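Local atomic coordinates of MFP2b (Ascaris suum, PDB entry 2BJR), a protein that enhances polymerization of the major sperm protein during the amoeboid movement of nematode sperm, and carries a bound zinc ion. Residues K7-A12 with E110-G115; P24-G29 with S268-Y273; Q30-V35 with L232-G237; R243-G248 with E261-I266. All blocks are in the same frame, centred on the assembly; numbering follows the deposited sequence.

In the fold
All four contacts are partly buried. Contacts 2 and 3 are central, where the loop before strand 34-40 of the N-terminal half meets strands 229-235 and 268-274, neighbours in one sheet of the C-terminal half. They share this join and are linked directly through Q31 and Q270, and lysine, amide and phenol groups make up their chemistry. Contacts 1 and 4 are peripheral, their centres about 20 Å from that of the chain, each inside one half. Contact 1 ties the start of strand 10-15 to the loop after strand 110-111 by waters and a sulfur-aromatic approach. Contact 4, on the same sheet as the C-terminal sides of contacts 2 and 3, gathers charged groups beside a tryptophan and touches both.

Contact 1: residues K7-A12 with E110-G115; sequences KEDTWA and EMLRCG
W11 and L112 meet with CZ2 4.0 Å from CD1, the leucine methyl approaching the indole obliquely from the opposite direction. L112 CD1 also lies against the D9 carboxylate, 3.1 Å from D9 OD2. C114 comes to the pyrrole part of the same indole. Its SG lies 3.4 Å from W11 NE1 and 4.0 Å from the centroid of the five-membered ring, at 40° from the ring normal, a slanted cysteine sulfur-aromatic contact. Rotation of C114 about chi1 to -55° swings SG away from its own carbonyl carbon and toward the tryptophan. This packing joins strand 10-15, at one border of the six-stranded antiparallel sheet, to the turn that follows strand 110-111, an edge strand of a separate three-stranded sheet; L80 of the neighbouring strand 76-81 touches both W11 and L112.

Polar bridging runs beside the apolar contact. One water accepts W11 NE1 at 2.9 Å in the plane of the indole and donates to D9 OD2 and to R113 O, the latter at 2.8 Å. A second water donates to D9 OD2 at 2.7 Å and accepts R113 N. D9 OD1 is engaged by Y93 OH and by a salt bridge to R165, which also pairs with E110.

Contact 2: residues P24-G29 with S268-Y273; sequences PVKALG and SIQILY
One of the points where the loop between strands 10-15 and 34-40 meets the C-terminal half is K26 on Q270 of strand 268-274. The two side chains approach from opposite directions, and their polar ends make the hydrogen bond that carries the contact: K26 NZ donates to Q270 OE1 at 3.0 Å. The ammonium group does not sit on a lone pair of the amide oxygen. It stands 58° out of the carbonyl plane, with a C=O...N angle of 111°, and so comes down over the amide from one side. NZ is also 3.9 Å from Q270 NE2, consistent with a position above the amide group rather than beyond its oxygen.

Strand 268-274 is a central strand of its antiparallel sheet, paired with 194-199, 209-210 and 229-235, so the lysine meets a side chain projecting from an inner strand of the other half's sheet. Q270 stretches out to meet it, extended beyond CG, whereas K26 bends at chi3, 108°, to bring NZ over the amide. Each polar end has a further partner in Q31, farther along the same loop. K26 NZ donates to Q31 O, and Q270 OE1 accepts a second hydrogen bond from Q31 NE2, so three side chains and one backbone carbonyl form a closed polar cluster. The oxygen of Q270 is thereby gripped by two donors, one of them formally charged, which would probably polarise the buried amide. Y34 packs against both K26 and Q270.

Contact 3: residues Q30-V35 with L232-G237; sequences QQNMYV and LWYQSG
Q31 is the first residue of 30-35 to touch strand 229-235, and its side chain meets two residues there. Its CG lies at the edge of the Y234 ring, near the ring plane, 3.1 Å from OH, which is a tight approach for a methylene. Beyond this the chain turns at chi2, 65°, carrying the amide past the phenol to L232, whose CD2 is 3.5 Å from Q31 NE2 and 3.8 Å from Q31 CG. The leucine methyl therefore backs the amide nitrogen while that nitrogen is held by Q270.

N32 comes next and meets the same tyrosine from a different side. Its CB is 3.5 Å from Y234 OH, and its carboxamide lies over one face of the ring. ND2 sits 3.4 Å above the ring plane, directly over the centre, and its distances to all six ring carbons are nearly equal. With amide and ring planes only 20° apart, the two groups are stacked, the flat faces together and no N-H turned squarely at the ring. A chi1 of -174° points CG opposite the backbone N and extends the amide across the ring. The other end of that amide is held as well, since OD1 accepts from the backbone N of N51.

Q31 at the edge and N32 over the face thus clasp Y234. The result is an amide-aromatic stack with the amide nitrogen centred on the ring, formed where the loop before strand 34-40 packs against strand 229-235 of an antiparallel sheet, at the interface of the two MFPT-like halves.

Contact 4: residues R243-G248 with E261-I266; sequences RIWNDG and EYRQKI
Strands 238-247 and 260-262, which carry W245 and E261, both pair antiparallel with the intervening strand 250-257, so the segments meet through side chains, without backbone hydrogen bonds to each other. R263, just beyond the second strand, reaches across to W245. The two side chains cross at about a right angle, and the guanidinium and indole planes are 46° apart. W245 CH2 stands 3.5 Å above one face of the guanidinium, offset toward the rim. The nearest pair is W245 CZ2 and R263 NH1, at 3.6 Å. A bend at chi3 of R263, 139°, brings the guanidinium against the CZ2-CH2 side of the six-membered ring.

E261 OE2 lies at the edge of the same guanidinium, in its plane, in a long salt bridge with R263 NE at 3.7 Å. R243 NH2 stops 4.4 Å from this oxygen. The two arginines are drawn together by E224, which forms salt bridges to both, while E261 OE1 accepts from G341 N and R243 NH2 donates to G338 O. Charged groups round the carboxylates of E224 and E261 here connect alternate strands of an antiparallel meander and, through G338 and G341, reach the other sheet of the C-terminal half, the one with strand 334-339.

Contact 1: residues K7-A12 with E110-G115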
# COMPACT_ATOMS: atom_id res chain seq x y z
N LYS A 7 -23.64 7.40 5.73
CA LYS A 7 -23.74 6.83 4.39
C LYS A 7 -23.43 5.34 4.47
O LYS A 7 -22.84 4.86 5.43
CB LYS A 7 -22.81 7.50 3.37
CG LYS A 7 -22.89 9.03 3.24
CD LYS A 7 -23.01 9.49 1.78
CE LYS A 7 -22.21 10.80 1.49
NZ LYS A 7 -21.36 10.72 0.23
N GLU A 8 -23.87 4.62 3.46
CA GLU A 8 -23.55 3.20 3.35
C GLU A 8 -22.14 3.09 2.80
O GLU A 8 -21.65 4.00 2.12
CB GLU A 8 -24.46 2.51 2.32
CG GLU A 8 -25.94 2.49 2.63
CD GLU A 8 -26.77 2.13 1.40
OE1 GLU A 8 -26.18 1.76 0.32
OE2 GLU A 8 -28.00 2.20 1.52
N ASP A 9 -21.54 1.93 3.00
CA ASP A 9 -20.24 1.66 2.40
C ASP A 9 -20.27 1.80 0.91
O ASP A 9 -21.25 1.43 0.25
CB ASP A 9 -19.80 0.25 2.78
CG ASP A 9 -19.89 -0.00 4.23
OD1 ASP A 9 -19.18 0.68 4.99
OD2 ASP A 9 -20.67 -0.83 4.72
N THR A 10 -19.20 2.30 0.33
CA THR A 10 -19.06 2.35 -1.10
C THR A 10 -18.15 1.25 -1.57
O THR A 10 -16.95 1.21 -1.21
CB THR A 10 -18.48 3.67 -1.59
OG1 THR A 10 -19.38 4.74 -1.31
CG2 THR A 10 -18.37 3.68 -3.10
N TRP A 11 -18.70 0.41 -2.43
CA TRP A 11 -17.97 -0.62 -3.13
C TRP A 11 -17.82 -0.13 -4.54
O TRP A 11 -18.75 -0.20 -5.37
CB TRP A 11 -18.72 -1.97 -3.04
CG TRP A 11 -18.75 -2.47 -1.64
CD1 TRP A 11 -19.74 -2.27 -0.75
CD2 TRP A 11 -17.73 -3.21 -0.96
NE1 TRP A 11 -19.42 -2.87 0.44
CE2 TRP A 11 -18.19 -3.46 0.34
CE3 TRP A 11 -16.49 -3.74 -1.33
CZ2 TRP A 11 -17.45 -4.16 1.29
CZ3 TRP A 11 -15.78 -4.46 -0.39
CH2 TRP A 11 -16.25 -4.65 0.91
N ALA A 12 -16.64 0.39 -4.84
CA ALA A 12 -16.39 1.05 -6.09
C ALA A 12 -16.16 0.12 -7.23
O ALA A 12 -15.67 -0.98 -7.07
CB ALA A 12 -15.18 2.02 -5.94
N GLU A 110 -20.83 -0.62 13.87
CA GLU A 110 -21.48 -1.54 12.89
C GLU A 110 -20.43 -2.32 12.15
O GLU A 110 -19.49 -1.72 11.66
CB GLU A 110 -22.19 -0.76 11.79
CG GLU A 110 -23.42 -0.00 12.23
CD GLU A 110 -24.01 0.86 11.15
OE1 GLU A 110 -23.40 1.06 10.09
OE2 GLU A 110 -25.12 1.38 11.40
N MSE A 111 -20.59 -3.62 12.00
CA MSE A 111 -19.59 -4.44 11.32
C MSE A 111 -19.79 -4.28 9.85
O MSE A 111 -20.93 -4.31 9.35
CB MSE A 111 -19.70 -5.91 11.71
CG MSE A 111 -19.45 -6.27 13.12
SE MSE A 111 -17.72 -5.60 13.89
CE MSE A 111 -18.38 -3.97 14.73
N LEU A 112 -18.70 -4.10 9.12
CA LEU A 112 -18.81 -4.07 7.70
C LEU A 112 -19.26 -5.46 7.22
O LEU A 112 -18.73 -6.49 7.64
CB LEU A 112 -17.52 -3.69 7.06
CG LEU A 112 -17.44 -3.81 5.55
CD1 LEU A 112 -18.13 -2.63 4.95
CD2 LEU A 112 -15.99 -3.88 5.05
N ARG A 113 -20.25 -5.45 6.34
CA ARG A 113 -20.73 -6.71 5.77
C ARG A 113 -21.46 -6.46 4.47
O ARG A 113 -21.94 -5.34 4.22
CB ARG A 113 -21.65 -7.43 6.73
CG ARG A 113 -22.94 -6.67 6.98
CD ARG A 113 -23.75 -7.25 8.11
NE ARG A 113 -24.24 -8.58 7.75
CZ ARG A 113 -24.87 -9.38 8.58
NH1 ARG A 113 -25.08 -8.99 9.83
NH2 ARG A 113 -25.29 -10.57 8.18
N CYS A 114 -21.54 -7.50 3.64
CA CYS A 114 -22.44 -7.55 2.47
C CYS A 114 -23.20 -8.84 2.57
O CYS A 114 -22.64 -9.91 2.46
CB CYS A 114 -21.70 -7.44 1.15
SG CYS A 114 -20.63 -6.00 0.98
N GLY A 115 -24.47 -8.75 2.91
CA GLY A 115 -25.25 -9.95 3.15
C GLY A 115 -24.63 -10.75 4.27
O GLY A 115 -24.32 -10.23 5.35
O HOH W 1 -21.75 -2.78 6.32
O HOH W 2 -21.18 -3.01 2.78

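Contact 2: residues P24-G29 with S268-Y273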
# COMPACT_ATOMS: atom_id res chain seq x y z
N PRO A 24 -8.97 3.32 -2.68
CA PRO A 24 -9.30 1.94 -2.30
C PRO A 24 -8.83 1.61 -0.87
O PRO A 24 -7.88 2.25 -0.37
CB PRO A 24 -8.57 1.13 -3.36
CG PRO A 24 -7.34 1.95 -3.58
CD PRO A 24 -7.88 3.37 -3.65
N VAL A 25 -9.50 0.71 -0.18
CA VAL A 25 -9.17 0.44 1.19
C VAL A 25 -8.20 -0.75 1.21
O VAL A 25 -8.54 -1.84 0.74
CB VAL A 25 -10.39 0.18 2.03
CG1 VAL A 25 -10.01 -0.31 3.45
CG2 VAL A 25 -11.27 1.45 2.09
N LYS A 26 -7.00 -0.53 1.75
CA LYS A 26 -6.05 -1.63 1.96
C LYS A 26 -6.35 -2.54 3.11
O LYS A 26 -6.85 -2.10 4.12
CB LYS A 26 -4.65 -1.04 2.21
CG LYS A 26 -4.28 -0.09 1.12
CD LYS A 26 -2.84 0.28 1.23
CE LYS A 26 -1.99 -0.33 0.17
NZ LYS A 26 -0.60 0.23 0.34
N ALA A 27 -6.06 -3.84 2.98
CA ALA A 27 -5.95 -4.69 4.15
C ALA A 27 -4.92 -4.11 5.11
O ALA A 27 -3.85 -3.71 4.66
CB ALA A 27 -5.55 -6.03 3.76
N LEU A 28 -5.27 -4.03 6.41
CA LEU A 28 -4.45 -3.24 7.37
C LEU A 28 -3.04 -3.73 7.35
O LEU A 28 -2.80 -4.91 7.52
CB LEU A 28 -4.98 -3.39 8.78
CG LEU A 28 -4.27 -2.53 9.85
CD1 LEU A 28 -4.57 -1.09 9.63
CD2 LEU A 28 -4.66 -3.01 11.23
N GLY A 29 -2.09 -2.83 7.19
CA GLY A 29 -0.69 -3.20 7.27
C GLY A 29 -0.08 -3.82 6.03
O GLY A 29 1.14 -4.09 6.00
N SER A 268 -2.10 2.48 -11.87
CA SER A 268 -2.09 2.61 -10.41
C SER A 268 -0.67 2.52 -9.82
O SER A 268 0.07 1.60 -10.13
CB SER A 268 -2.99 1.56 -9.78
OG SER A 268 -4.37 1.89 -9.95
N ILE A 269 -0.31 3.51 -9.00
CA ILE A 269 0.96 3.56 -8.27
C ILE A 269 0.70 3.91 -6.82
O ILE A 269 -0.42 4.23 -6.43
CB ILE A 269 1.94 4.61 -8.84
CG1 ILE A 269 1.34 6.01 -8.74
CG2 ILE A 269 2.33 4.22 -10.25
CD1 ILE A 269 2.39 7.10 -9.01
N GLN A 270 1.74 3.81 -5.99
CA GLN A 270 1.63 4.21 -4.58
C GLN A 270 2.67 5.31 -4.34
O GLN A 270 3.84 5.16 -4.72
CB GLN A 270 1.83 3.04 -3.66
CG GLN A 270 0.73 1.97 -3.84
CD GLN A 270 0.95 0.76 -2.93
OE1 GLN A 270 1.42 0.92 -1.83
NE2 GLN A 270 0.53 -0.43 -3.38
N ILE A 271 2.23 6.39 -3.74
CA ILE A 271 3.12 7.50 -3.48
C ILE A 271 3.45 7.57 -2.00
O ILE A 271 2.56 7.57 -1.13
CB ILE A 271 2.49 8.81 -3.95
CG1 ILE A 271 2.27 8.81 -5.49
CG2 ILE A 271 3.39 10.00 -3.51
CD1 ILE A 271 1.57 10.03 -6.07
N LEU A 272 4.75 7.67 -1.70
CA LEU A 272 5.19 7.73 -0.31
C LEU A 272 4.92 9.15 0.26
O LEU A 272 5.20 10.14 -0.42
CB LEU A 272 6.70 7.37 -0.20
CG LEU A 272 7.25 7.34 1.21
CD1 LEU A 272 6.61 6.28 2.01
CD2 LEU A 272 8.73 7.11 1.18
N TYR A 273 4.36 9.21 1.46
CA TYR A 273 4.07 10.47 2.13
C TYR A 273 4.88 10.59 3.41
O TYR A 273 5.05 9.61 4.14
CB TYR A 273 2.61 10.54 2.53
CG TYR A 273 1.62 10.98 1.47
CD1 TYR A 273 1.99 11.36 0.20
CD2 TYR A 273 0.27 11.00 1.79
CE1 TYR A 273 1.03 11.79 -0.73
CE2 TYR A 273 -0.70 11.43 0.87
CZ TYR A 273 -0.31 11.83 -0.38
OH TYR A 273 -1.28 12.24 -1.26

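Contact 3: residues Q30-V35 with L232-G237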
# COMPACT_ATOMS: atom_id res chain seq x y z
N GLN A 30 -0.87 -4.02 4.97
CA GLN A 30 -0.38 -4.74 3.81
C GLN A 30 -0.03 -3.79 2.69
O GLN A 30 -0.74 -2.80 2.46
CB GLN A 30 -1.41 -5.79 3.34
CG GLN A 30 -1.99 -6.65 4.47
CD GLN A 30 -0.90 -7.32 5.31
OE1 GLN A 30 0.01 -7.95 4.76
NE2 GLN A 30 -0.97 -7.14 6.62
N GLN A 31 1.03 -4.11 1.94
CA GLN A 31 1.53 -3.20 0.93
C GLN A 31 0.68 -3.15 -0.32
O GLN A 31 0.55 -2.11 -0.93
CB GLN A 31 2.98 -3.55 0.55
CG GLN A 31 3.66 -2.48 -0.30
CD GLN A 31 3.83 -1.15 0.48
OE1 GLN A 31 4.45 -1.16 1.54
NE2 GLN A 31 3.25 -0.07 0.00
N ASN A 32 0.11 -4.31 -0.71
CA ASN A 32 -0.50 -4.43 -2.01
C ASN A 32 -1.62 -5.43 -1.97
O ASN A 32 -1.60 -6.44 -2.68
CB ASN A 32 0.53 -4.82 -3.00
CG ASN A 32 0.02 -4.83 -4.45
OD1 ASN A 32 -0.89 -4.11 -4.81
ND2 ASN A 32 0.67 -5.67 -5.31
N MSE A 33 -2.56 -5.17 -1.09
CA MSE A 33 -3.69 -6.07 -0.87
C MSE A 33 -4.86 -5.19 -0.46
O MSE A 33 -4.77 -4.49 0.54
CB MSE A 33 -3.36 -7.10 0.22
CG MSE A 33 -4.42 -8.15 0.41
SE MSE A 33 -3.81 -9.50 1.69
CE MSE A 33 -2.26 -10.16 0.58
N TYR A 34 -5.98 -5.26 -1.23
CA TYR A 34 -7.13 -4.38 -1.07
C TYR A 34 -8.41 -5.21 -0.90
O TYR A 34 -8.52 -6.29 -1.46
CB TYR A 34 -7.28 -3.41 -2.24
CG TYR A 34 -6.03 -2.60 -2.56
CD1 TYR A 34 -4.99 -3.14 -3.31
CD2 TYR A 34 -5.93 -1.28 -2.17
CE1 TYR A 34 -3.85 -2.40 -3.60
CE2 TYR A 34 -4.82 -0.54 -2.47
CZ TYR A 34 -3.80 -1.08 -3.17
OH TYR A 34 -2.76 -0.28 -3.49
N VAL A 35 -9.36 -4.65 -0.15
CA VAL A 35 -10.61 -5.30 0.16
C VAL A 35 -11.48 -5.30 -1.10
O VAL A 35 -11.81 -4.23 -1.66
CB VAL A 35 -11.35 -4.61 1.36
CG1 VAL A 35 -12.57 -5.39 1.72
CG2 VAL A 35 -10.43 -4.52 2.56
N LEU A 232 5.99 3.66 -5.82
CA LEU A 232 6.05 2.23 -5.94
C LEU A 232 5.05 1.73 -6.96
O LEU A 232 3.92 2.20 -7.01
CB LEU A 232 5.73 1.61 -4.61
CG LEU A 232 5.53 0.11 -4.46
CD1 LEU A 232 6.83 -0.58 -4.62
CD2 LEU A 232 4.84 -0.21 -3.13
N TRP A 233 5.51 0.81 -7.79
CA TRP A 233 4.70 0.13 -8.79
C TRP A 233 5.00 -1.38 -8.62
O TRP A 233 5.85 -1.76 -7.81
CB TRP A 233 5.19 0.57 -10.12
CG TRP A 233 4.32 0.42 -11.27
CD1 TRP A 233 2.99 0.64 -11.32
CD2 TRP A 233 4.73 0.07 -12.58
NE1 TRP A 233 2.53 0.47 -12.60
CE2 TRP A 233 3.58 0.10 -13.40
CE3 TRP A 233 5.96 -0.23 -13.16
CZ2 TRP A 233 3.63 -0.14 -14.77
CZ3 TRP A 233 6.01 -0.49 -14.54
CH2 TRP A 233 4.85 -0.45 -15.32
N TYR A 234 4.32 -2.21 -9.42
CA TYR A 234 4.49 -3.65 -9.38
C TYR A 234 4.59 -4.21 -10.79
O TYR A 234 3.84 -3.79 -11.65
CB TYR A 234 3.32 -4.27 -8.64
CG TYR A 234 3.48 -4.17 -7.17
CD1 TYR A 234 2.94 -3.08 -6.46
CD2 TYR A 234 4.12 -5.17 -6.45
CE1 TYR A 234 3.13 -2.94 -5.11
CE2 TYR A 234 4.26 -5.06 -5.05
CZ TYR A 234 3.80 -3.92 -4.41
OH TYR A 234 3.91 -3.80 -3.07
N GLN A 235 5.51 -5.14 -11.02
CA GLN A 235 5.59 -5.89 -12.28
C GLN A 235 5.82 -7.35 -11.94
O GLN A 235 6.77 -7.68 -11.23
CB GLN A 235 6.77 -5.43 -13.13
CG GLN A 235 6.51 -4.22 -13.97
CD GLN A 235 5.45 -4.43 -15.07
OE1 GLN A 235 5.24 -5.54 -15.54
NE2 GLN A 235 4.73 -3.38 -15.41
N SER A 236 4.93 -8.20 -12.42
CA SER A 236 4.94 -9.62 -12.08
C SER A 236 5.04 -9.94 -10.61
O SER A 236 5.82 -10.79 -10.25
CB SER A 236 6.08 -10.31 -12.81
OG SER A 236 6.00 -10.09 -14.20
N GLY A 237 4.29 -9.25 -9.75
CA GLY A 237 4.36 -9.47 -8.34
C GLY A 237 5.60 -8.91 -7.66
O GLY A 237 5.74 -9.03 -6.47

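Contact 4: residues R243-G248 with E261-I266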
# COMPACT_ATOMS: atom_id res chain seq x y z
N ARG A 243 10.28 6.88 -9.83
CA ARG A 243 10.13 8.31 -9.65
C ARG A 243 8.86 8.87 -10.24
O ARG A 243 8.43 8.43 -11.31
CB ARG A 243 11.35 9.00 -10.25
CG ARG A 243 11.52 9.00 -11.74
CD ARG A 243 12.82 9.65 -12.20
NE ARG A 243 13.03 9.56 -13.65
CZ ARG A 243 13.54 8.48 -14.26
NH1 ARG A 243 13.90 7.42 -13.55
NH2 ARG A 243 13.68 8.45 -15.56
N ILE A 244 8.25 9.83 -9.54
CA ILE A 244 7.22 10.69 -10.11
C ILE A 244 7.64 12.16 -10.13
O ILE A 244 8.54 12.57 -9.40
CB ILE A 244 5.88 10.56 -9.43
CG1 ILE A 244 6.00 10.90 -7.95
CG2 ILE A 244 5.33 9.15 -9.64
CD1 ILE A 244 4.66 11.12 -7.24
N TRP A 245 7.01 12.92 -11.04
CA TRP A 245 7.18 14.38 -11.06
C TRP A 245 5.87 14.97 -11.52
O TRP A 245 5.01 14.28 -12.09
CB TRP A 245 8.31 14.79 -11.99
CG TRP A 245 8.11 14.38 -13.42
CD1 TRP A 245 7.69 15.20 -14.44
CD2 TRP A 245 8.35 13.10 -14.01
NE1 TRP A 245 7.65 14.49 -15.62
CE2 TRP A 245 8.06 13.21 -15.39
CE3 TRP A 245 8.79 11.86 -13.52
CZ2 TRP A 245 8.16 12.12 -16.28
CZ3 TRP A 245 8.88 10.79 -14.40
CH2 TRP A 245 8.60 10.93 -15.78
N ASN A 246 5.74 16.27 -11.25
CA ASN A 246 4.52 17.00 -11.52
C ASN A 246 4.64 17.54 -12.95
O ASN A 246 5.46 18.39 -13.24
CB ASN A 246 4.34 18.07 -10.48
CG ASN A 246 3.03 18.86 -10.65
OD1 ASN A 246 2.31 18.69 -11.63
ND2 ASN A 246 2.72 19.69 -9.68
N ASP A 247 3.84 16.97 -13.84
CA ASP A 247 3.82 17.35 -15.25
C ASP A 247 2.52 18.11 -15.54
O ASP A 247 1.44 17.54 -15.78
CB ASP A 247 3.99 16.11 -16.13
CG ASP A 247 3.94 16.42 -17.62
OD1 ASP A 247 4.13 17.59 -18.04
OD2 ASP A 247 3.71 15.52 -18.43
N GLY A 248 2.61 19.42 -15.50
CA GLY A 248 1.47 20.26 -15.78
C GLY A 248 0.28 20.09 -14.84
O GLY A 248 -0.84 20.16 -15.28
N GLU A 261 12.35 0.39 -19.63
CA GLU A 261 11.85 1.61 -19.07
C GLU A 261 10.36 1.67 -19.32
O GLU A 261 9.89 1.34 -20.41
CB GLU A 261 12.50 2.79 -19.73
CG GLU A 261 12.00 4.13 -19.22
CD GLU A 261 12.61 5.31 -19.96
OE1 GLU A 261 12.53 5.35 -21.19
OE2 GLU A 261 13.08 6.25 -19.30
N TYR A 262 9.62 2.12 -18.30
CA TYR A 262 8.18 2.28 -18.37
C TYR A 262 7.88 3.72 -18.03
O TYR A 262 8.14 4.16 -16.90
CB TYR A 262 7.49 1.37 -17.37
CG TYR A 262 7.74 -0.09 -17.58
CD1 TYR A 262 8.87 -0.70 -17.06
CD2 TYR A 262 6.85 -0.88 -18.30
CE1 TYR A 262 9.11 -2.02 -17.24
CE2 TYR A 262 7.06 -2.23 -18.45
CZ TYR A 262 8.20 -2.79 -17.92
OH TYR A 262 8.44 -4.14 -18.08
N ARG A 263 7.37 4.46 -19.02
CA ARG A 263 7.02 5.90 -18.87
C ARG A 263 5.59 6.20 -19.32
O ARG A 263 5.19 7.33 -19.29
CB ARG A 263 7.90 6.76 -19.80
CG ARG A 263 9.32 7.05 -19.41
CD ARG A 263 9.92 8.26 -20.18
NE ARG A 263 10.74 9.15 -19.34
CZ ARG A 263 10.47 10.42 -19.06
NH1 ARG A 263 9.38 11.06 -19.50
NH2 ARG A 263 11.32 11.08 -18.31
N GLN A 264 4.85 5.22 -19.81
CA GLN A 264 3.45 5.46 -20.18
C GLN A 264 2.60 4.25 -19.84
O GLN A 264 3.11 3.15 -19.63
CB GLN A 264 3.35 5.79 -21.69
CG GLN A 264 3.71 4.66 -22.62
CD GLN A 264 3.66 5.05 -24.15
OE1 GLN A 264 2.69 5.66 -24.63
NE2 GLN A 264 4.70 4.68 -24.89
N LYS A 265 1.29 4.49 -19.75
CA LYS A 265 0.28 3.48 -19.42
C LYS A 265 0.62 2.81 -18.07
O LYS A 265 0.49 1.60 -17.90
CB LYS A 265 0.15 2.46 -20.54
CG LYS A 265 -0.41 3.06 -21.85
CD LYS A 265 -0.64 1.99 -22.92
CE LYS A 265 -0.78 2.61 -24.30
NZ LYS A 265 -0.78 1.58 -25.38
N ILE A 266 1.07 3.63 -17.13
CA ILE A 266 1.59 3.13 -15.86
C ILE A 266 0.44 2.74 -14.92
O ILE A 266 0.52 1.74 -14.16
CB ILE A 266 2.48 4.24 -15.20
CG1 ILE A 266 3.76 4.52 -15.98
CG2 ILE A 266 2.84 3.85 -13.75
CD1 ILE A 266 4.46 3.37 -16.37